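Local atomic coordinates of beta chain (Acipenser persicus, PDB entry 6IYH), a protein that probably carries oxygen in the blood as the haem-bearing beta subunit of a sturgeon haemoglobin tetramer. Residues 87-93 and 139-144; 6-10 and 128-132; 22-26 and 112-116; 1-5 and 131-135. All coordinates share one frame; numbering follows the deposited sequence.

Contact 1 of 4, residues 87-93 and 139-144; sequences LSTFHSE and ALSKEY. With HEM (protoporphyrin IX containing Fe), chain D.
Ser88 turns its hydroxyl anti to its own backbone N (chi1 176°), and this points OG at the backbone of residues 140-143, where it joins Leu140 and Glu143. Ser88 OG donates to Leu140 O at 2.7 Å, approaching well above the plane of that carbonyl, and accepts from Glu143 N at 2.9 Å. Around it Ala139, Leu140, Ser141 and Lys142 form a hole into which the serine fits as a knob. The next residue after Glu143, Tyr144, has CG beside its backbone N (chi1 -73°), which swings the ring back across helix 85-94. Ser92 CB lies over the middle of one face, 3.5 Å from the ring centroid, a CH-pi contact. The phenol oxygen continues to Val97 O, its hydrogen-bond partner in the loop after helix 85-94.

These helices correspond to F and H of the globin fold, and His91 is the proximal histidine: its NE2 binds the haem iron at 2.2 Å, with a water as the ligand across the porphyrin. Leu87 O grips His91 twice, from the backbone N and from ND1 (2.8 Å, 165°), the two donors reaching opposite faces of the carbonyl; the ND1 bond fixes the rotation of the imidazole. Leu140 packs CD2 against Leu87 CD2 and sets CD1 3.4 Å from HEM CAB. The ND1-to-carbonyl bond would be expected to make NE2 a somewhat stronger donor to iron, while Ser88 satisfies a backbone N-H and a carbonyl of segment 139-144.

Contact 2 of 4, residues 6-10 and 128-132; sequences ERFAI and AWQKM
Ala9 and Ala128 meet methyl to methyl, CB to CB 3.8 Å, where the first and last long helices of the globin fold, A and H, cross almost perpendicularly: the short axes make 89° and approach to 9.5 Å. The two alanines lie at the crossing, consistent with the 5.3 Å between Glu6 CA and Ala128 CA.

The tight part lies on the inner side. Ile10 keeps CG1 beside its backbone N, which carries CD1 to Met132 CB at 4.0 Å and sets CG2 against the benzene part of the Trp129 indole, 3.9 Å from CZ2. CG1 stands over one face of that indole, offset toward its rim, and Ile74 of helix 57-75 touches both residues.

The other side is polar and hydrated. Lys131, extended along its whole length, crosses Glu6 at about a right angle and brings NZ to Glu6 OE1 at 2.8 Å, a salt bridge made on the syn side of the carboxylate, 28° out of its plane. A water donates to Glu6 OE2 and weakly accepts from Lys131 NZ, closing a second path between the charges. Glu6 OE1 also takes the N-H of Thr3, and Lys131 NZ reaches Glu1 O. Replacing Glu6 with an alanine would probably leave the ammonium of Lys131 without its counter-charge and the Thr3 N-H without this acceptor.

At the far end of the crossing, Trp129 NE1 makes a weak hydrogen bond to Ala9 O, 3.5 Å long and bent to 150°.

Contact 3 of 4, residues 22-26 and 112-116; sequences VGAQA and VLAAT
Helices B and G of the globin fold, here residues 19-33 and 100-117, pack through Val22, Val112 and Ala26 in the interior of the subunit. The short axes lie 10.3 Å apart with 126° between their directions, and no hydrogen bond spans them. Val112 fills the centre and uses both methyls. CG1 reaches Val22 CG1 at 3.9 Å and Gln25 OE1 at 3.8 Å; CG2 presses on the backbone of helix 19-33, 3.7 Å from Ala26 N. With CG1 anti to the backbone N (chi1 171°), that methyl faces Val22 and Gln25 while CG2 faces Ala26. Val22 CG1 also meets Leu113 CD2 at 4.2 Å, their side chains crossing at about a right angle.

Toward the rim, Thr116 OG1 lies near Val22 CG2 but spends its proton on its own helix, donating to Val112 O at 2.7 Å. That carbonyl takes Thr116 N as well, from the opposite face. An alanine in place of Val112 would probably open a gap between Val22, Gln25 and Ala26. With threonine satisfied within its helix and no hydrogen bond across, cohesion here is carried by methyl contacts, which suggests that shape, rather than polar pairing, governs the fit.

Contact 4 of 4, residues 1-5 and 131-135; sequences EWTDS and KMIAV
Lys131 lies over the indole of Trp2, and each atom beyond its CB has a partner. CB starts the chain toward the N-terminal segment. CG comes next, 3.7 Å from Trp2 CZ3, and CD draws closer to that same CZ3, 3.5 Å away. CE sits over the face of the six-membered ring, 3.8 Å from its centroid and 23° off the normal, a CH-pi contact displaced toward the rim. NZ passes beyond the ring centre, 4.6 Å from the centroid in an off-centre cation-pi contact, and donates to Glu1 O at 2.8 Å, tilted 19° from the carbonyl plane. Lysine and tryptophan thus run past one another in opposite directions.

Met132 takes the ring from another quarter. Its SD is 3.9 Å from Trp2 CH2, an oblique Met-aromatic contact, while its CA lies at the ring edge. The bend of Met132 at chi2 (70°) brings the sulfur round to the indole. Val135 CG2 adds a looser apolar touch at Trp2 CZ2.

Trp2 is thereby wedged between helix 123-142 and helix 4-14, whose Arg7 and Ile10 it also touches. Its NE1 donates to Met77 O in the loop after helix 57-75, and Val80 of helix 80-83 packs on both Met132 and Val135.

In the fold
Helix 123-142 joins three of the four contacts. Contacts 2, 3 and 4 are buried, contact 1 only partly. Contacts 2 and 4, with centres 5 Å apart, share Lys131 and Met132 and act as one: Ile10 of contact 2 packs on Trp2 of contact 4, so the N-terminal segment and helix 4-14 are held to the same turns. Contact 2 adds a salt bridge and contact 4 a cation-pi and a Met-aromatic contact to apolar packing. Contact 3, whose centre lies nearest the chain centre, is apolar, and meets contact 2 where Leu113 touches Trp129. Contact 1 uses the C-terminal part of helix 123-142; there a serine hydroxyl bonds backbone atoms across the contact, beside the histidine that binds the iron.

Contact 1 of 4, residues 87-93 and 139-144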
loop_
_atom_site.group_PDB
_atom_site.type_symbol
_atom_site.label_atom_id
_atom_site.label_comp_id
_atom_site.label_asym_id
_atom_site.label_seq_id
_atom_site.Cartn_x
_atom_site.Cartn_y
_atom_site.Cartn_z
ATOM N N LEU B 87 -2.682 -22.509 4.436
ATOM C CA LEU B 87 -1.929 -21.512 5.204
ATOM C C LEU B 87 -2.497 -20.102 4.989
ATOM O O LEU B 87 -2.590 -19.300 5.955
ATOM C CB LEU B 87 -0.412 -21.606 4.842
ATOM C CG LEU B 87 0.524 -20.942 5.783
ATOM C CD1 LEU B 87 0.458 -21.500 7.217
ATOM C CD2 LEU B 87 1.957 -20.989 5.256
ATOM N N SER B 88 -2.815 -19.801 3.756
ATOM C CA SER B 88 -3.489 -18.536 3.407
ATOM C C SER B 88 -4.816 -18.401 4.114
ATOM O O SER B 88 -5.098 -17.393 4.774
ATOM C CB SER B 88 -3.686 -18.425 1.922
ATOM O OG SER B 88 -4.425 -17.225 1.621
ATOM N N THR B 89 -5.634 -19.460 4.031
ATOM C CA THR B 89 -6.886 -19.444 4.750
ATOM C C THR B 89 -6.758 -19.264 6.207
ATOM O O THR B 89 -7.500 -18.479 6.811
ATOM C CB THR B 89 -7.745 -20.723 4.490
ATOM O OG1 THR B 89 -7.960 -20.872 3.097
ATOM C CG2 THR B 89 -9.111 -20.534 5.079
ATOM N N PHE B 90 -5.747 -19.898 6.792
ATOM C CA PHE B 90 -5.471 -19.756 8.187
ATOM C C PHE B 90 -5.148 -18.290 8.564
ATOM O O PHE B 90 -5.648 -17.765 9.569
ATOM C CB PHE B 90 -4.296 -20.661 8.556
ATOM C CG PHE B 90 -3.883 -20.592 9.994
ATOM C CD1 PHE B 90 -4.744 -20.986 11.027
ATOM C CD2 PHE B 90 -2.589 -20.206 10.319
ATOM C CE1 PHE B 90 -4.345 -20.930 12.354
ATOM C CE2 PHE B 90 -2.193 -20.125 11.652
ATOM C CZ PHE B 90 -3.048 -20.527 12.678
ATOM N N HIS B 91 -4.279 -17.658 7.782
ATOM C CA HIS B 91 -3.868 -16.306 8.183
ATOM C C HIS B 91 -4.995 -15.337 7.967
ATOM O O HIS B 91 -5.068 -14.366 8.709
ATOM C CB HIS B 91 -2.682 -15.843 7.378
ATOM C CG HIS B 91 -1.379 -16.417 7.862
ATOM N ND1 HIS B 91 -0.906 -17.665 7.451
ATOM C CD2 HIS B 91 -0.446 -15.913 8.691
ATOM C CE1 HIS B 91 0.258 -17.884 8.022
ATOM N NE2 HIS B 91 0.545 -16.848 8.787
ATOM N N SER B 92 -5.858 -15.594 6.972
ATOM C CA SER B 92 -7.073 -14.768 6.804
ATOM C C SER B 92 -8.175 -15.002 7.844
ATOM O O SER B 92 -8.587 -14.123 8.638
ATOM C CB SER B 92 -7.645 -15.006 5.404
ATOM O OG SER B 92 -8.940 -14.447 5.360
ATOM N N GLU B 93 -8.685 -16.239 7.868
ATOM C CA GLU B 93 -9.934 -16.515 8.595
ATOM C C GLU B 93 -9.753 -16.763 10.044
ATOM O O GLU B 93 -10.643 -16.498 10.792
ATOM C CB GLU B 93 -10.655 -17.683 7.912
ATOM C CG GLU B 93 -11.027 -17.355 6.471
ATOM C CD GLU B 93 -11.532 -18.560 5.668
ATOM O OE1 GLU B 93 -11.735 -19.636 6.279
ATOM O OE2 GLU B 93 -11.697 -18.436 4.417
ATOM N N ALA B 139 0.561 -15.828 -2.822
ATOM C CA ALA B 139 -0.057 -17.079 -2.339
ATOM C C ALA B 139 -0.727 -16.940 -0.961
ATOM O O ALA B 139 -1.824 -17.521 -0.710
ATOM C CB ALA B 139 0.951 -18.183 -2.313
ATOM N N LEU B 140 -0.080 -16.186 -0.039
ATOM C CA LEU B 140 -0.647 -15.978 1.272
ATOM C C LEU B 140 -1.853 -15.058 1.270
ATOM O O LEU B 140 -2.706 -15.244 2.107
ATOM C CB LEU B 140 0.408 -15.412 2.251
ATOM C CG LEU B 140 1.408 -16.481 2.635
ATOM C CD1 LEU B 140 2.550 -15.855 3.403
ATOM C CD2 LEU B 140 0.730 -17.534 3.516
ATOM N N SER B 141 -1.878 -14.100 0.352
ATOM C CA SER B 141 -3.007 -13.132 0.179
ATOM C C SER B 141 -4.229 -13.750 -0.567
ATOM O O SER B 141 -5.344 -13.239 -0.539
ATOM C CB SER B 141 -2.486 -11.912 -0.548
ATOM O OG SER B 141 -1.375 -11.360 0.160
ATOM N N LYS B 142 -4.065 -14.912 -1.189
ATOM C CA LYS B 142 -5.054 -15.365 -2.188
ATOM C C LYS B 142 -6.395 -15.746 -1.574
ATOM O O LYS B 142 -7.474 -15.363 -2.082
ATOM C CB LYS B 142 -4.511 -16.556 -3.000
ATOM C CG LYS B 142 -5.451 -16.900 -4.127
ATOM C CD LYS B 142 -4.890 -17.964 -5.017
ATOM C CE LYS B 142 -5.647 -17.948 -6.334
ATOM N NZ LYS B 142 -5.531 -19.276 -6.993
ATOM N N GLU B 143 -6.358 -16.489 -0.473
ATOM C CA GLU B 143 -7.620 -16.981 0.160
ATOM C C GLU B 143 -8.256 -15.862 1.032
ATOM O O GLU B 143 -9.214 -16.117 1.801
ATOM C CB GLU B 143 -7.418 -18.272 0.932
ATOM C CG GLU B 143 -6.561 -19.297 0.169
ATOM C CD GLU B 143 -7.168 -19.845 -1.111
ATOM O OE1 GLU B 143 -6.400 -20.047 -2.097
ATOM O OE2 GLU B 143 -8.382 -20.127 -1.105
ATOM N N TYR B 144 -7.745 -14.618 0.883
ATOM C CA TYR B 144 -8.499 -13.462 1.390
ATOM C C TYR B 144 -9.753 -13.308 0.542
ATOM O O TYR B 144 -10.673 -12.665 1.024
ATOM C CB TYR B 144 -7.642 -12.176 1.599
ATOM C CG TYR B 144 -6.711 -12.288 2.829
ATOM C CD1 TYR B 144 -6.916 -11.532 3.941
ATOM C CD2 TYR B 144 -5.654 -13.227 2.867
ATOM C CE1 TYR B 144 -6.068 -11.632 5.080
ATOM C CE2 TYR B 144 -4.812 -13.331 3.986
ATOM C CZ TYR B 144 -5.018 -12.506 5.084
ATOM O OH TYR B 144 -4.213 -12.705 6.172
HETATM C CHA HEM D . 1.527 -18.993 12.022
HETATM C CHB HEM D . 3.904 -18.989 7.851
HETATM C CHC HEM D . 3.563 -14.145 7.759
HETATM C CHD HEM D . 1.042 -14.213 11.869
HETATM C C1A HEM D . 2.174 -19.367 10.868
HETATM C C2A HEM D . 2.565 -20.717 10.612
HETATM C C3A HEM D . 3.241 -20.719 9.475
HETATM C C4A HEM D . 3.319 -19.379 9.011
HETATM C CMA HEM D . 3.854 -21.938 8.784
HETATM C CAA HEM D . 2.259 -21.951 11.442
HETATM C CBA HEM D . 0.997 -22.613 10.895
HETATM C CGA HEM D . 0.593 -23.887 11.623
HETATM O O1A HEM D . 0.211 -23.875 12.811
HETATM O O2A HEM D . 0.616 -24.982 11.031
HETATM C C1B HEM D . 4.036 -17.643 7.452
HETATM C C2B HEM D . 4.689 -17.215 6.245
HETATM C C3B HEM D . 4.651 -15.851 6.276
HETATM C C4B HEM D . 3.849 -15.468 7.431
HETATM C CMB HEM D . 5.441 -18.036 5.183
HETATM C CAB HEM D . 5.172 -14.825 5.347
HETATM C CBB HEM D . 6.106 -15.077 4.413
HETATM C C1C HEM D . 2.913 -13.688 8.881
HETATM C C2C HEM D . 2.624 -12.321 9.253
HETATM C C3C HEM D . 1.888 -12.355 10.429
HETATM C C4C HEM D . 1.652 -13.766 10.742
HETATM C CMC HEM D . 3.246 -11.183 8.525
HETATM C CAC HEM D . 1.410 -11.259 11.309
HETATM C CBC HEM D . 1.816 -9.997 11.106
HETATM C C1D HEM D . 1.050 -15.564 12.259
HETATM C C2D HEM D . 0.487 -15.976 13.533
HETATM C C3D HEM D . 0.562 -17.314 13.584
HETATM C C4D HEM D . 1.235 -17.659 12.330
HETATM C CMD HEM D . -0.186 -15.067 14.564
HETATM C CAD HEM D . 0.148 -18.245 14.714
HETATM C CBD HEM D . 1.301 -18.118 15.753
HETATM C CGD HEM D . 1.193 -18.965 17.012
HETATM O O1D HEM D . 1.662 -20.116 17.060
HETATM O O2D HEM D . 0.709 -18.467 18.025
HETATM N NA HEM D . 2.641 -18.582 9.899
HETATM N NB HEM D . 3.479 -16.585 8.084
HETATM N NC HEM D . 2.262 -14.509 9.790
HETATM N ND HEM D . 1.496 -16.584 11.484
HETATM FE FE HEM D . 2.420 -16.591 9.829
HETATM O O HOH W 1 4.195 -16.226 10.853
#

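Contact 2 of 4, residues 6-10 and 128-132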
loop_
_atom_site.group_PDB
_atom_site.type_symbol
_atom_site.label_atom_id
_atom_site.label_comp_id
_atom_site.label_asym_id
_atom_site.label_seq_id
_atom_site.Cartn_x
_atom_site.Cartn_y
_atom_site.Cartn_z
ATOM N N GLU B 6 17.151 -18.056 -12.402
ATOM C CA GLU B 6 16.383 -17.699 -11.172
ATOM C C GLU B 6 16.326 -18.878 -10.247
ATOM O O GLU B 6 16.594 -18.737 -9.024
ATOM C CB GLU B 6 14.969 -17.238 -11.488
ATOM C CG GLU B 6 14.904 -15.837 -12.061
ATOM C CD GLU B 6 13.551 -15.525 -12.700
ATOM O OE1 GLU B 6 12.724 -16.396 -12.942
ATOM O OE2 GLU B 6 13.336 -14.376 -12.969
ATOM N N ARG B 7 16.003 -20.049 -10.791
ATOM C CA ARG B 7 15.920 -21.265 -10.013
ATOM C C ARG B 7 17.199 -21.566 -9.270
ATOM O O ARG B 7 17.177 -21.940 -8.100
ATOM C CB ARG B 7 15.651 -22.471 -10.887
ATOM C CG ARG B 7 14.218 -22.713 -11.171
ATOM C CD ARG B 7 14.054 -23.978 -11.980
ATOM N NE ARG B 7 12.766 -23.925 -12.653
ATOM C CZ ARG B 7 11.608 -24.255 -12.113
ATOM N NH1 ARG B 7 11.541 -24.719 -10.875
ATOM N NH2 ARG B 7 10.500 -24.179 -12.848
ATOM N N PHE B 8 18.306 -21.351 -9.974
ATOM C CA PHE B 8 19.619 -21.553 -9.452
ATOM C C PHE B 8 19.984 -20.569 -8.361
ATOM O O PHE B 8 20.553 -20.970 -7.350
ATOM C CB PHE B 8 20.636 -21.374 -10.575
ATOM C CG PHE B 8 22.049 -21.590 -10.142
ATOM C CD1 PHE B 8 22.529 -22.863 -9.927
ATOM C CD2 PHE B 8 22.885 -20.517 -9.928
ATOM C CE1 PHE B 8 23.826 -23.041 -9.562
ATOM C CE2 PHE B 8 24.183 -20.689 -9.534
ATOM C CZ PHE B 8 24.659 -21.950 -9.370
ATOM N N ALA B 9 19.701 -19.288 -8.582
ATOM C CA ALA B 9 19.912 -18.229 -7.581
ATOM C C ALA B 9 19.176 -18.561 -6.279
ATOM O O ALA B 9 19.752 -18.371 -5.209
ATOM C CB ALA B 9 19.476 -16.858 -8.138
ATOM N N ILE B 10 17.963 -19.072 -6.380
ATOM C CA ILE B 10 17.139 -19.424 -5.223
ATOM C C ILE B 10 17.669 -20.672 -4.519
ATOM O O ILE B 10 17.969 -20.594 -3.319
ATOM C CB ILE B 10 15.658 -19.628 -5.617
ATOM C CG1 ILE B 10 15.101 -18.297 -6.082
ATOM C CG2 ILE B 10 14.826 -20.200 -4.474
ATOM C CD1 ILE B 10 13.754 -18.422 -6.762
ATOM N N ALA B 128 15.907 -12.316 -8.065
ATOM C CA ALA B 128 15.251 -13.615 -8.016
ATOM C C ALA B 128 14.538 -13.906 -6.678
ATOM O O ALA B 128 13.422 -14.402 -6.660
ATOM C CB ALA B 128 16.265 -14.745 -8.266
ATOM N N TRP B 129 15.182 -13.552 -5.581
ATOM C CA TRP B 129 14.581 -13.655 -4.248
ATOM C C TRP B 129 13.362 -12.705 -4.069
ATOM O O TRP B 129 12.380 -13.118 -3.470
ATOM C CB TRP B 129 15.601 -13.459 -3.132
ATOM C CG TRP B 129 16.302 -14.737 -2.918
ATOM C CD1 TRP B 129 17.432 -15.164 -3.523
ATOM C CD2 TRP B 129 15.831 -15.801 -2.133
ATOM N NE1 TRP B 129 17.719 -16.487 -3.134
ATOM C CE2 TRP B 129 16.725 -16.894 -2.312
ATOM C CE3 TRP B 129 14.687 -15.981 -1.341
ATOM C CZ2 TRP B 129 16.564 -18.096 -1.646
ATOM C CZ3 TRP B 129 14.505 -17.226 -0.677
ATOM C CH2 TRP B 129 15.455 -18.252 -0.832
ATOM N N GLN B 130 13.419 -11.524 -4.622
ATOM C CA GLN B 130 12.231 -10.650 -4.580
ATOM C C GLN B 130 11.055 -11.262 -5.339
ATOM O O GLN B 130 9.928 -11.244 -4.894
ATOM C CB GLN B 130 12.596 -9.312 -5.105
ATOM C CG GLN B 130 11.440 -8.316 -5.105
ATOM C CD GLN B 130 10.984 -8.020 -3.687
ATOM O OE1 GLN B 130 11.779 -8.030 -2.744
ATOM N NE2 GLN B 130 9.663 -7.811 -3.542
ATOM N N LYS B 131 11.339 -11.935 -6.467
ATOM C CA LYS B 131 10.317 -12.601 -7.199
ATOM C C LYS B 131 9.760 -13.731 -6.379
ATOM O O LYS B 131 8.539 -13.930 -6.300
ATOM C CB LYS B 131 10.887 -13.072 -8.573
ATOM C CG LYS B 131 9.887 -13.859 -9.392
ATOM C CD LYS B 131 10.507 -14.256 -10.710
ATOM C CE LYS B 131 9.600 -15.228 -11.409
ATOM N NZ LYS B 131 10.119 -15.396 -12.809
ATOM N N MET B 132 10.616 -14.512 -5.721
ATOM C CA MET B 132 10.156 -15.570 -4.867
ATOM C C MET B 132 9.311 -15.030 -3.723
ATOM O O MET B 132 8.254 -15.578 -3.368
ATOM C CB MET B 132 11.320 -16.396 -4.257
ATOM C CG MET B 132 10.941 -17.613 -3.433
ATOM S SD MET B 132 10.253 -18.953 -4.512
ATOM C CE MET B 132 8.981 -19.568 -3.503
HETATM O O HOH W 2 11.546 -13.210 -14.837
#

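Contact 3 of 4, residues 22-26 and 112-116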
loop_
_atom_site.group_PDB
_atom_site.type_symbol
_atom_site.label_atom_id
_atom_site.label_comp_id
_atom_site.label_asym_id
_atom_site.label_seq_id
_atom_site.Cartn_x
_atom_site.Cartn_y
_atom_site.Cartn_z
ATOM N N VAL B 22 18.267 -16.987 10.270
ATOM C CA VAL B 22 17.609 -16.083 9.332
ATOM C C VAL B 22 16.145 -15.898 9.721
ATOM O O VAL B 22 15.634 -14.806 9.699
ATOM C CB VAL B 22 17.723 -16.607 7.882
ATOM C CG1 VAL B 22 16.786 -15.931 6.877
ATOM C CG2 VAL B 22 19.194 -16.490 7.492
ATOM N N GLY B 23 15.483 -16.947 10.135
ATOM C CA GLY B 23 14.053 -16.865 10.474
ATOM C C GLY B 23 13.865 -16.047 11.753
ATOM O O GLY B 23 12.998 -15.158 11.765
ATOM N N ALA B 24 14.666 -16.280 12.785
ATOM C CA ALA B 24 14.601 -15.464 13.988
ATOM C C ALA B 24 14.866 -13.984 13.645
ATOM O O ALA B 24 14.149 -13.050 14.119
ATOM C CB ALA B 24 15.585 -15.931 15.053
ATOM N N GLN B 25 15.934 -13.730 12.894
ATOM C CA GLN B 25 16.313 -12.319 12.533
ATOM C C GLN B 25 15.202 -11.615 11.777
ATOM O O GLN B 25 14.923 -10.426 12.072
ATOM C CB GLN B 25 17.582 -12.216 11.767
ATOM C CG GLN B 25 18.753 -12.625 12.598
ATOM C CD GLN B 25 20.060 -12.627 11.840
ATOM O OE1 GLN B 25 20.279 -11.799 10.922
ATOM N NE2 GLN B 25 21.014 -13.435 12.338
ATOM N N ALA B 26 14.575 -12.312 10.812
ATOM C CA ALA B 26 13.531 -11.752 10.051
ATOM C C ALA B 26 12.284 -11.434 10.902
ATOM O O ALA B 26 11.708 -10.287 10.781
ATOM C CB ALA B 26 13.122 -12.686 8.866
ATOM N N VAL B 112 17.416 -9.322 5.751
ATOM C CA VAL B 112 18.189 -10.308 6.464
ATOM C C VAL B 112 19.119 -11.121 5.482
ATOM O O VAL B 112 20.257 -11.443 5.876
ATOM C CB VAL B 112 17.292 -11.212 7.297
ATOM C CG1 VAL B 112 18.084 -12.400 7.867
ATOM C CG2 VAL B 112 16.724 -10.453 8.435
ATOM N N LEU B 113 18.608 -11.500 4.318
ATOM C CA LEU B 113 19.438 -12.260 3.381
ATOM C C LEU B 113 20.604 -11.360 2.961
ATOM O O LEU B 113 21.715 -11.818 2.905
ATOM C CB LEU B 113 18.689 -12.689 2.139
ATOM C CG LEU B 113 17.586 -13.703 2.412
ATOM C CD1 LEU B 113 16.819 -13.989 1.164
ATOM C CD2 LEU B 113 18.106 -14.987 3.030
ATOM N N ALA B 114 20.341 -10.090 2.643
ATOM C CA ALA B 114 21.467 -9.109 2.353
ATOM C C ALA B 114 22.502 -9.058 3.458
ATOM O O ALA B 114 23.739 -9.138 3.228
ATOM C CB ALA B 114 20.887 -7.733 2.090
ATOM N N ALA B 115 22.043 -8.910 4.702
ATOM C CA ALA B 115 22.948 -8.838 5.873
ATOM C C ALA B 115 23.763 -10.145 6.025
ATOM O O ALA B 115 24.979 -10.080 6.370
ATOM C CB ALA B 115 22.163 -8.510 7.138
ATOM N N THR B 116 23.122 -11.263 5.732
ATOM C CA THR B 116 23.687 -12.562 5.943
ATOM C C THR B 116 24.706 -12.910 4.839
ATOM O O THR B 116 25.741 -13.548 5.134
ATOM C CB THR B 116 22.564 -13.635 5.978
ATOM O OG1 THR B 116 21.694 -13.386 7.128
ATOM C CG2 THR B 116 23.115 -15.062 6.113
#

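Contact 4 of 4, residues 1-5 and 131-135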
loop_
_atom_site.group_PDB
_atom_site.type_symbol
_atom_site.label_atom_id
_atom_site.label_comp_id
_atom_site.label_asym_id
_atom_site.label_seq_id
_atom_site.Cartn_x
_atom_site.Cartn_y
_atom_site.Cartn_z
ATOM N N GLU B 1 6.120 -19.027 -13.961
ATOM C CA GLU B 1 7.365 -19.227 -14.849
ATOM C C GLU B 1 8.751 -18.797 -14.317
ATOM O O GLU B 1 9.040 -17.627 -14.201
ATOM C CB GLU B 1 7.195 -18.508 -16.184
ATOM C CG GLU B 1 8.452 -18.312 -17.056
ATOM C CD GLU B 1 9.065 -19.609 -17.551
ATOM O OE1 GLU B 1 10.273 -19.620 -17.921
ATOM O OE2 GLU B 1 8.323 -20.615 -17.588
ATOM N N TRP B 2 9.651 -19.743 -14.128
ATOM C CA TRP B 2 10.979 -19.416 -13.656
ATOM C C TRP B 2 12.002 -19.579 -14.692
ATOM O O TRP B 2 11.974 -20.589 -15.353
ATOM C CB TRP B 2 11.315 -20.362 -12.526
ATOM C CG TRP B 2 10.394 -20.155 -11.327
ATOM C CD1 TRP B 2 9.304 -20.860 -10.995
ATOM C CD2 TRP B 2 10.557 -19.139 -10.339
ATOM N NE1 TRP B 2 8.763 -20.372 -9.812
ATOM C CE2 TRP B 2 9.505 -19.290 -9.415
ATOM C CE3 TRP B 2 11.468 -18.090 -10.187
ATOM C CZ2 TRP B 2 9.332 -18.437 -8.325
ATOM C CZ3 TRP B 2 11.344 -17.264 -9.063
ATOM C CH2 TRP B 2 10.267 -17.464 -8.151
ATOM N N THR B 3 12.979 -18.678 -14.775
ATOM C CA THR B 3 14.163 -18.972 -15.559
ATOM C C THR B 3 15.144 -19.921 -14.806
ATOM O O THR B 3 15.174 -20.000 -13.564
ATOM C CB THR B 3 14.916 -17.715 -16.012
ATOM O OG1 THR B 3 15.664 -17.149 -14.925
ATOM C CG2 THR B 3 13.931 -16.686 -16.598
ATOM N N ASP B 4 15.960 -20.645 -15.566
ATOM C CA ASP B 4 16.943 -21.519 -14.925
ATOM C C ASP B 4 17.876 -20.729 -14.035
ATOM O O ASP B 4 18.228 -21.184 -12.951
ATOM C CB ASP B 4 17.801 -22.248 -15.957
ATOM C CG ASP B 4 17.066 -23.320 -16.665
ATOM O OD1 ASP B 4 15.990 -23.769 -16.236
ATOM O OD2 ASP B 4 17.626 -23.743 -17.693
ATOM N N SER B 5 18.292 -19.575 -14.500
ATOM C CA SER B 5 19.120 -18.723 -13.696
ATOM C C SER B 5 18.442 -18.350 -12.343
ATOM O O SER B 5 19.127 -18.273 -11.287
ATOM C CB SER B 5 19.450 -17.481 -14.433
ATOM O OG SER B 5 20.268 -16.732 -13.616
ATOM N N LYS B 131 11.339 -11.935 -6.467
ATOM C CA LYS B 131 10.317 -12.601 -7.199
ATOM C C LYS B 131 9.760 -13.731 -6.379
ATOM O O LYS B 131 8.539 -13.930 -6.300
ATOM C CB LYS B 131 10.887 -13.072 -8.573
ATOM C CG LYS B 131 9.887 -13.859 -9.392
ATOM C CD LYS B 131 10.507 -14.256 -10.710
ATOM C CE LYS B 131 9.600 -15.228 -11.409
ATOM N NZ LYS B 131 10.119 -15.396 -12.809
ATOM N N MET B 132 10.616 -14.512 -5.721
ATOM C CA MET B 132 10.156 -15.570 -4.867
ATOM C C MET B 132 9.311 -15.030 -3.723
ATOM O O MET B 132 8.254 -15.578 -3.368
ATOM C CB MET B 132 11.320 -16.396 -4.257
ATOM C CG MET B 132 10.941 -17.613 -3.433
ATOM S SD MET B 132 10.253 -18.953 -4.512
ATOM C CE MET B 132 8.981 -19.568 -3.503
ATOM N N ILE B 133 9.813 -13.989 -3.085
ATOM C CA ILE B 133 9.000 -13.347 -2.008
ATOM C C ILE B 133 7.600 -12.901 -2.507
ATOM O O ILE B 133 6.623 -13.085 -1.831
ATOM C CB ILE B 133 9.851 -12.231 -1.369
ATOM C CG1 ILE B 133 10.902 -12.848 -0.489
ATOM C CG2 ILE B 133 9.011 -11.211 -0.561
ATOM C CD1 ILE B 133 12.083 -11.957 -0.237
ATOM N N ALA B 134 7.552 -12.210 -3.643
ATOM C CA ALA B 134 6.308 -11.768 -4.261
ATOM C C ALA B 134 5.364 -12.923 -4.529
ATOM O O ALA B 134 4.176 -12.830 -4.303
ATOM C CB ALA B 134 6.633 -10.947 -5.483
ATOM N N VAL B 135 5.893 -14.063 -4.948
ATOM C CA VAL B 135 5.051 -15.193 -5.221
ATOM C C VAL B 135 4.498 -15.765 -3.916
ATOM O O VAL B 135 3.359 -16.116 -3.858
ATOM C CB VAL B 135 5.840 -16.261 -6.002
ATOM C CG1 VAL B 135 5.098 -17.574 -6.009
ATOM C CG2 VAL B 135 6.114 -15.761 -7.421
#